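MOG1 protein (Saccharomyces cerevisiae, PDB 1JHS) binds the Ran GTPase Gsp1 and takes part in nuclear protein import and poly(A)+ mRNA export. Local coordinates at residues Asp96-Gly101 against Glu174-Phe179. The protein carries 1 engineered substitution. Residues are numbered along the deposited sequence; the frame is centred on the assembly and turned at random.
Sequences DTVQQG and EMVRKF
Val98 meets the end of helix 163-178 almost entirely through one methyl group. Its CG1 lies 3.3 Å from Arg177 NH1 and 3.7 Å from Arg177 CZ, approaching the guanidinium at a slant, while Val98 CG2 stays 4.0 Å from the same NH1. On the apolar side, Val98 CG1 reaches Val176 CG1 at 4.2 Å, a methyl-to-methyl contact. One carbon therefore touches both a buried valine and an exposed arginine, and the 128 Å² buried in total reflects how small the meeting is. Val98 directs its side chain at the helix with CG1 anti to the backbone N (chi1 168°). Arg177 leaves the helix to one side, and its extended run from CG to NE (chi2 -163°, chi3 158°) brings the guanidinium to the valine. In the fold, this joins the edge strand 87-99 of the seven-stranded antiparallel sheet to the C-terminal part of the helix packed on that sheet. The strand is disturbed here: Val98 and Gln99 together oppose Lys103, forming a classic beta bulge where the chain turns a corner. Farther out, Thr105 on the adjoining strand touches both Val98 and Val176, and Ala129 also packs on Val176. Lys103 NZ, on that same adjoining strand, makes a weak hydrogen bond to Val176 O, whereas Asp96 OD1 is hydrogen-bonded to Tyr169 OH, which ties strand 87-99 itself to the helix.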
loop_
_atom_site.group_PDB
_atom_site.type_symbol
_atom_site.label_atom_id
_atom_site.label_comp_id
_atom_site.label_asym_id
_atom_site.label_seq_id
_atom_site.Cartn_x
_atom_site.Cartn_y
_atom_site.Cartn_z
ATOM N N ASP A 96 -5.894 4.775 10.578
ATOM C CA ASP A 96 -5.286 4.869 11.897
ATOM C C ASP A 96 -4.012 5.714 11.917
ATOM O O ASP A 96 -3.221 5.701 10.975
ATOM C CB ASP A 96 -4.869 3.489 12.418
ATOM C CG ASP A 96 -6.042 2.556 12.673
ATOM O OD1 ASP A 96 -6.309 1.670 11.824
ATOM O OD2 ASP A 96 -6.695 2.698 13.731
ATOM N N THR A 97 -3.829 6.446 13.007
ATOM C CA THR A 97 -2.588 7.165 13.207
ATOM C C THR A 97 -1.801 6.103 13.963
ATOM O O THR A 97 -2.151 5.750 15.106
ATOM C CB THR A 97 -2.745 8.397 14.108
ATOM O OG1 THR A 97 -3.364 9.448 13.360
ATOM C CG2 THR A 97 -1.382 8.891 14.544
ATOM N N VAL A 98 -0.760 5.573 13.333
ATOM C CA VAL A 98 0.058 4.536 13.961
ATOM C C VAL A 98 1.082 5.194 14.908
ATOM O O VAL A 98 1.393 4.664 15.978
ATOM C CB VAL A 98 0.770 3.706 12.891
ATOM C CG1 VAL A 98 1.844 2.842 13.534
ATOM C CG2 VAL A 98 -0.268 2.818 12.160
ATOM N N GLN A 99 1.593 6.356 14.510
ATOM C CA GLN A 99 2.540 7.082 15.355
ATOM C C GLN A 99 2.341 8.566 15.093
ATOM O O GLN A 99 2.494 9.025 13.963
ATOM C CB GLN A 99 3.982 6.673 15.060
ATOM C CG GLN A 99 4.983 7.192 16.114
ATOM C CD GLN A 99 6.380 6.617 15.934
ATOM O OE1 GLN A 99 7.137 7.050 15.060
ATOM N NE2 GLN A 99 6.724 5.614 16.746
ATOM N N GLN A 100 1.979 9.313 16.136
ATOM C CA GLN A 100 1.724 10.731 15.970
ATOM C C GLN A 100 2.868 11.415 15.262
ATOM O O GLN A 100 4.048 11.165 15.538
ATOM C CB GLN A 100 1.439 11.403 17.318
ATOM C CG GLN A 100 0.129 10.933 17.979
ATOM C CD GLN A 100 -1.129 11.283 17.178
ATOM O OE1 GLN A 100 -1.199 12.344 16.546
ATOM N NE2 GLN A 100 -2.139 10.413 17.227
ATOM N N GLY A 101 2.485 12.240 14.295
ATOM C CA GLY A 101 3.435 12.994 13.511
ATOM C C GLY A 101 4.095 12.290 12.345
ATOM O O GLY A 101 4.409 12.948 11.359
ATOM N N GLU A 174 2.027 -4.009 9.546
ATOM C CA GLU A 174 3.287 -4.690 9.905
ATOM C C GLU A 174 4.463 -4.100 9.115
ATOM O O GLU A 174 5.564 -3.977 9.648
ATOM C CB GLU A 174 3.198 -6.201 9.665
ATOM C CG GLU A 174 2.150 -6.899 10.561
ATOM C CD GLU A 174 2.285 -8.417 10.573
ATOM O OE1 GLU A 174 1.371 -9.086 11.112
ATOM O OE2 GLU A 174 3.305 -8.953 10.061
ATOM N N MET A 175 4.236 -3.748 7.847
ATOM C CA MET A 175 5.288 -3.135 7.040
ATOM C C MET A 175 5.704 -1.803 7.652
ATOM O O MET A 175 6.897 -1.447 7.674
ATOM C CB MET A 175 4.800 -2.901 5.607
ATOM C CG MET A 175 4.563 -4.209 4.830
ATOM S SD MET A 175 4.263 -3.836 3.090
ATOM C CE MET A 175 5.933 -3.333 2.541
ATOM N N VAL A 176 4.725 -1.068 8.167
ATOM C CA VAL A 176 5.018 0.225 8.782
ATOM C C VAL A 176 5.773 0.049 10.090
ATOM O O VAL A 176 6.762 0.748 10.346
ATOM C CB VAL A 176 3.712 1.001 9.038
ATOM C CG1 VAL A 176 3.963 2.223 9.956
ATOM C CG2 VAL A 176 3.128 1.437 7.695
ATOM N N ARG A 177 5.310 -0.885 10.918
ATOM C CA ARG A 177 5.977 -1.118 12.199
ATOM C C ARG A 177 7.379 -1.672 12.038
ATOM O O ARG A 177 8.246 -1.374 12.856
ATOM C CB ARG A 177 5.140 -2.048 13.075
ATOM C CG ARG A 177 3.956 -1.289 13.674
ATOM C CD ARG A 177 3.379 -2.024 14.822
ATOM N NE ARG A 177 2.618 -1.144 15.706
ATOM C CZ ARG A 177 1.627 -0.382 15.308
ATOM N NH1 ARG A 177 1.307 -0.397 14.026
ATOM N NH2 ARG A 177 0.918 0.333 16.187
ATOM N N LYS A 178 7.596 -2.450 10.981
ATOM C CA LYS A 178 8.906 -3.061 10.705
ATOM C C LYS A 178 9.844 -2.213 9.843
ATOM O O LYS A 178 11.018 -2.575 9.638
ATOM C CB LYS A 178 8.710 -4.404 10.001
ATOM C CG LYS A 178 8.197 -5.514 10.902
ATOM C CD LYS A 178 9.340 -6.105 11.706
ATOM C CE LYS A 178 8.893 -7.373 12.404
ATOM N NZ LYS A 178 10.085 -8.127 12.916
ATOM N N PHE A 179 9.333 -1.091 9.350
ATOM C CA PHE A 179 10.083 -0.197 8.477
ATOM C C PHE A 179 11.295 0.415 9.184
ATOM O O PHE A 179 11.158 1.048 10.228
ATOM C CB PHE A 179 9.154 0.920 7.974
ATOM C CG PHE A 179 9.771 1.791 6.907
ATOM C CD1 PHE A 179 9.689 1.435 5.559
ATOM C CD2 PHE A 179 10.472 2.933 7.258
ATOM C CE1 PHE A 179 10.315 2.228 4.559
ATOM C CE2 PHE A 179 11.107 3.730 6.269
ATOM C CZ PHE A 179 11.021 3.367 4.928
#